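Local coordinates for protein serine repeat antigen 5 (Plasmodium falciparum, PDB 6X42) that is a papain-family pseudo-zymogen of the malaria parasite that probably lacks ordinary cysteine protease activity, at residues A217-N222 / R243-P248. Sequence-based numbering, arbitrary orientation.
Sequences ADHAVN and RNSWGP. With EDO (1,2-ethanediol), chain F.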
ATOM      1  N   ALA A 217      -6.140   1.730 -13.753  1.00 13.09           N
ATOM      2  CA  ALA A 217      -5.299   2.341 -12.729  1.00 12.84           C
ATOM      3  C   ALA A 217      -3.849   2.227 -13.155  1.00 12.25           C
ATOM      4  O   ALA A 217      -3.514   1.453 -14.054  1.00 13.86           O
ATOM      5  CB  ALA A 217      -5.519   1.679 -11.365  1.00 13.91           C
ATOM      6  N   ASP A 218      -2.970   2.997 -12.474  1.00 12.54           N
ATOM      7  CA  ASP A 218      -1.558   3.010 -12.833  1.00 13.03           C
ATOM      8  C   ASP A 218      -0.637   3.396 -11.690  1.00 12.90           C
ATOM      9  O   ASP A 218       0.566   3.507 -11.930  1.00 15.08           O
ATOM     10  CB  ASP A 218      -1.307   3.929 -14.050  1.00 14.79           C
ATOM     11  CG  ASP A 218      -1.635   5.389 -13.762  1.00 14.48           C
ATOM     12  OD1 ASP A 218      -1.903   5.723 -12.582  1.00 13.82           O
ATOM     13  OD2 ASP A 218      -1.615   6.198 -14.716  1.00 17.58           O
ATOM     14  N   HIS A 219      -1.128   3.521 -10.455  1.00 12.06           N
ATOM     15  CA  HIS A 219      -0.326   4.048  -9.362  1.00 11.98           C
ATOM     16  C   HIS A 219      -0.800   3.378  -8.088  1.00 11.87           C
ATOM     17  O   HIS A 219      -1.999   3.353  -7.800  1.00 11.96           O
ATOM     18  CB  HIS A 219      -0.502   5.581  -9.313  1.00 12.42           C
ATOM     19  CG  HIS A 219       0.267   6.237  -8.221  1.00 12.83           C
ATOM     20  ND1 HIS A 219       1.639   6.336  -8.221  1.00 15.78           N
ATOM     21  CD2 HIS A 219      -0.161   6.858  -7.099  1.00 14.02           C
ATOM     22  CE1 HIS A 219       2.019   6.944  -7.113  1.00 15.47           C
ATOM     23  NE2 HIS A 219       0.947   7.265  -6.411  1.00 13.85           N
ATOM     24  N   ALA A 220       0.146   2.828  -7.345  1.00 11.20           N
ATOM     25  CA  ALA A 220      -0.146   2.117  -6.114  1.00 11.78           C
ATOM     26  C   ALA A 220       0.020   3.029  -4.902  1.00 11.33           C
ATOM     27  O   ALA A 220       0.988   3.775  -4.808  1.00 12.85           O
ATOM     28  CB  ALA A 220       0.762   0.907  -5.951  1.00 12.57           C
ATOM     29  N   VAL A 221      -0.965   2.973  -4.003  1.00 11.28           N
ATOM     30  CA  VAL A 221      -1.020   3.704  -2.750  1.00 10.98           C
ATOM     31  C   VAL A 221      -1.411   2.706  -1.661  1.00 11.42           C
ATOM     32  O   VAL A 221      -1.492   1.511  -1.916  1.00 11.40           O
ATOM     33  CB  VAL A 221      -1.997   4.893  -2.829  1.00 11.52           C
ATOM     34  CG1 VAL A 221      -1.499   5.929  -3.831  1.00 12.41           C
ATOM     35  CG2 VAL A 221      -3.401   4.414  -3.191  1.00 12.55           C
ATOM     36  N   ASN A 222      -1.620   3.177  -0.426  1.00 11.42           N
ATOM     37  CA  ASN A 222      -2.098   2.290   0.632  1.00 11.29           C
ATOM     38  C   ASN A 222      -3.320   2.906   1.285  1.00 11.99           C
ATOM     39  O   ASN A 222      -3.322   4.093   1.618  1.00 13.21           O
ATOM     40  CB  ASN A 222      -1.032   2.047   1.698  1.00 12.15           C
ATOM     41  CG  ASN A 222       0.203   1.377   1.138  1.00 12.09           C
ATOM     42  OD1 ASN A 222       1.173   2.048   0.776  1.00 13.19           O
ATOM     43  ND2 ASN A 222       0.159   0.047   1.024  1.00 12.08           N
ATOM     44  N   ARG A 243      -2.403   6.717   2.041  1.00 11.90           N
ATOM     45  CA  ARG A 243      -0.987   7.083   2.041  1.00 12.08           C
ATOM     46  C   ARG A 243      -0.462   7.079   0.612  1.00 11.20           C
ATOM     47  O   ARG A 243      -0.645   6.105  -0.124  1.00 12.22           O
ATOM     48  CB  ARG A 243      -0.200   6.067   2.865  1.00 12.67           C
ATOM     49  CG  ARG A 243       1.312   6.307   2.944  1.00 12.97           C
ATOM     50  CD  ARG A 243       1.931   5.251   3.773  1.00 14.01           C
ATOM     51  NE  ARG A 243       3.383   5.186   3.726  1.00 13.69           N
ATOM     52  CZ  ARG A 243       4.222   5.649   4.648  1.00 13.49           C
ATOM     53  NH1 ARG A 243       3.818   6.387   5.660  1.00 15.55           N
ATOM     54  NH2 ARG A 243       5.497   5.347   4.563  1.00 14.40           N
ATOM     55  N   ASN A 244       0.226   8.154   0.234  1.00 11.75           N
ATOM     56  CA  ASN A 244       0.934   8.259  -1.038  1.00 11.55           C
ATOM     57  C   ASN A 244       2.435   8.278  -0.777  1.00 11.86           C
ATOM     58  O   ASN A 244       2.877   8.384   0.368  1.00 13.23           O
ATOM     59  CB  ASN A 244       0.469   9.515  -1.784  1.00 12.16           C
ATOM     60  CG  ASN A 244       0.626   9.432  -3.292  1.00 12.69           C
ATOM     61  OD1 ASN A 244       1.190   8.491  -3.844  1.00 12.50           O
ATOM     62  ND2 ASN A 244       0.113  10.456  -3.964  1.00 14.58           N
ATOM     63  N   SER A 245       3.214   8.185  -1.857  1.00 11.72           N
ATOM     64  CA  SER A 245       4.666   8.136  -1.830  1.00 11.92           C
ATOM     65  C   SER A 245       5.281   9.296  -2.621  1.00 11.93           C
ATOM     66  O   SER A 245       6.276   9.126  -3.341  1.00 12.57           O
ATOM     67  CB  SER A 245       5.199   6.785  -2.306  1.00 13.07           C
ATOM     68  OG  SER A 245       4.637   6.394  -3.541  1.00 13.39           O
ATOM     69  N   TRP A 246       4.683  10.481  -2.474  1.00 13.20           N
ATOM     70  CA  TRP A 246       5.140  11.699  -3.137  1.00 13.17           C
ATOM     71  C   TRP A 246       5.707  12.689  -2.128  1.00 13.28           C
ATOM     72  O   TRP A 246       5.783  13.899  -2.393  1.00 14.35           O
ATOM     73  CB  TRP A 246       4.028  12.317  -3.985  1.00 14.04           C
ATOM     74  CG  TRP A 246       3.611  11.483  -5.176  1.00 13.56           C
ATOM     75  CD1 TRP A 246       4.221  10.370  -5.671  1.00 15.02           C
ATOM     76  CD2 TRP A 246       2.473  11.719  -6.014  1.00 13.60           C
ATOM     77  NE1 TRP A 246       3.516   9.886  -6.752  1.00 16.52           N
ATOM     78  CE2 TRP A 246       2.448  10.705  -6.989  1.00 14.91           C
ATOM     79  CE3 TRP A 246       1.465  12.692  -6.025  1.00 15.91           C
ATOM     80  CZ2 TRP A 246       1.442  10.623  -7.954  1.00 16.19           C
ATOM     81  CZ3 TRP A 246       0.489  12.616  -6.990  1.00 16.03           C
ATOM     82  CH2 TRP A 246       0.479  11.587  -7.938  1.00 17.01           C
ATOM     83  N   GLY A 247       6.139  12.177  -0.981  1.00 13.80           N
ATOM     84  CA  GLY A 247       6.754  12.983   0.038  1.00 14.26           C
ATOM     85  C   GLY A 247       5.754  13.615   0.978  1.00 14.37           C
ATOM     86  O   GLY A 247       4.543  13.618   0.742  1.00 14.12           O
ATOM     87  N   PRO A 248       6.261  14.168   2.083  1.00 14.61           N
ATOM     88  CA  PRO A 248       5.385  14.676   3.148  1.00 14.87           C
ATOM     89  C   PRO A 248       4.818  16.063   2.905  1.00 15.39           C
ATOM     90  O   PRO A 248       4.066  16.558   3.750  1.00 17.69           O
ATOM     91  CB  PRO A 248       6.306  14.672   4.368  1.00 17.08           C
ATOM     92  CG  PRO A 248       7.681  14.933   3.778  1.00 17.70           C
ATOM     93  CD  PRO A 248       7.676  14.157   2.480  1.00 16.84           C
TER
HETATM   94  C1  EDO F 905       2.149   7.035 -12.561  1.00 51.27           C
HETATM   95  O1  EDO F 905       2.126   5.628 -12.821  1.00 50.64           O
HETATM   96  C2  EDO F 905       2.529   7.765 -13.835  1.00 51.89           C
HETATM   97  O2  EDO F 905       3.782   7.241 -14.280  1.00 52.92           O
HETATM   98  O   HOH W   1       2.230   5.174  -2.833  1.00 15.78           O
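H219 gives its NE2 proton to OD1 of N244 across 2.9 Å. The bond is nearly straight (172° at the hydrogen) and lies in the imidazole plane. The amide is turned 69° from the ring, and the imidazole nitrogen meets the carbonyl off its axis. A second donor, the backbone N of S245, reaches the same OD1 of N244 at 2.9 Å from above the carbonyl plane, so two N-H groups grip the one oxygen, the backbone one less well directed than the imidazole. The imidazole is carried across to N244 because its CG stands anti to the backbone N (chi1 180°). W246 covers one imidazole face with CZ2, offset toward the rim; its NE1 comes to 3.3 Å from CE1 of H219, the two ring planes moderately inclined. The indole of W246 also lies under ND2 of N244 and meets W250 edge-to-face.

Where the strands begin to pair, N222 and R243 form an antiparallel hydrogen-bonded pair, N222 N to R243 O at 3.1 Å and R243 N to N222 O at 2.8 Å. Their side chains share the sheet face covered by Y60 of helix 53-68; the amide of N222 is held by A57 O and V189 O, the guanidinium of R243 by L42 O, Q43 O and Y255. V221 sets CB 3.3 Å from R243 O and CG1 near N244 OD1. A water donates to both A220 O and S245 OG, the latter also bonded to Q47.

H219, N244 and W246 probably correspond to the catalytic His-Asn pair and covering tryptophan of papain-like proteases; S53, beside H219, takes the cysteine's place, and Q47 that of the oxyanion-hole glutamine. The straight bond to N244, with W246 over one face, should favour this ring orientation, with ND1 turned the other way, consistent with a protease-like site retained in a pseudoenzyme.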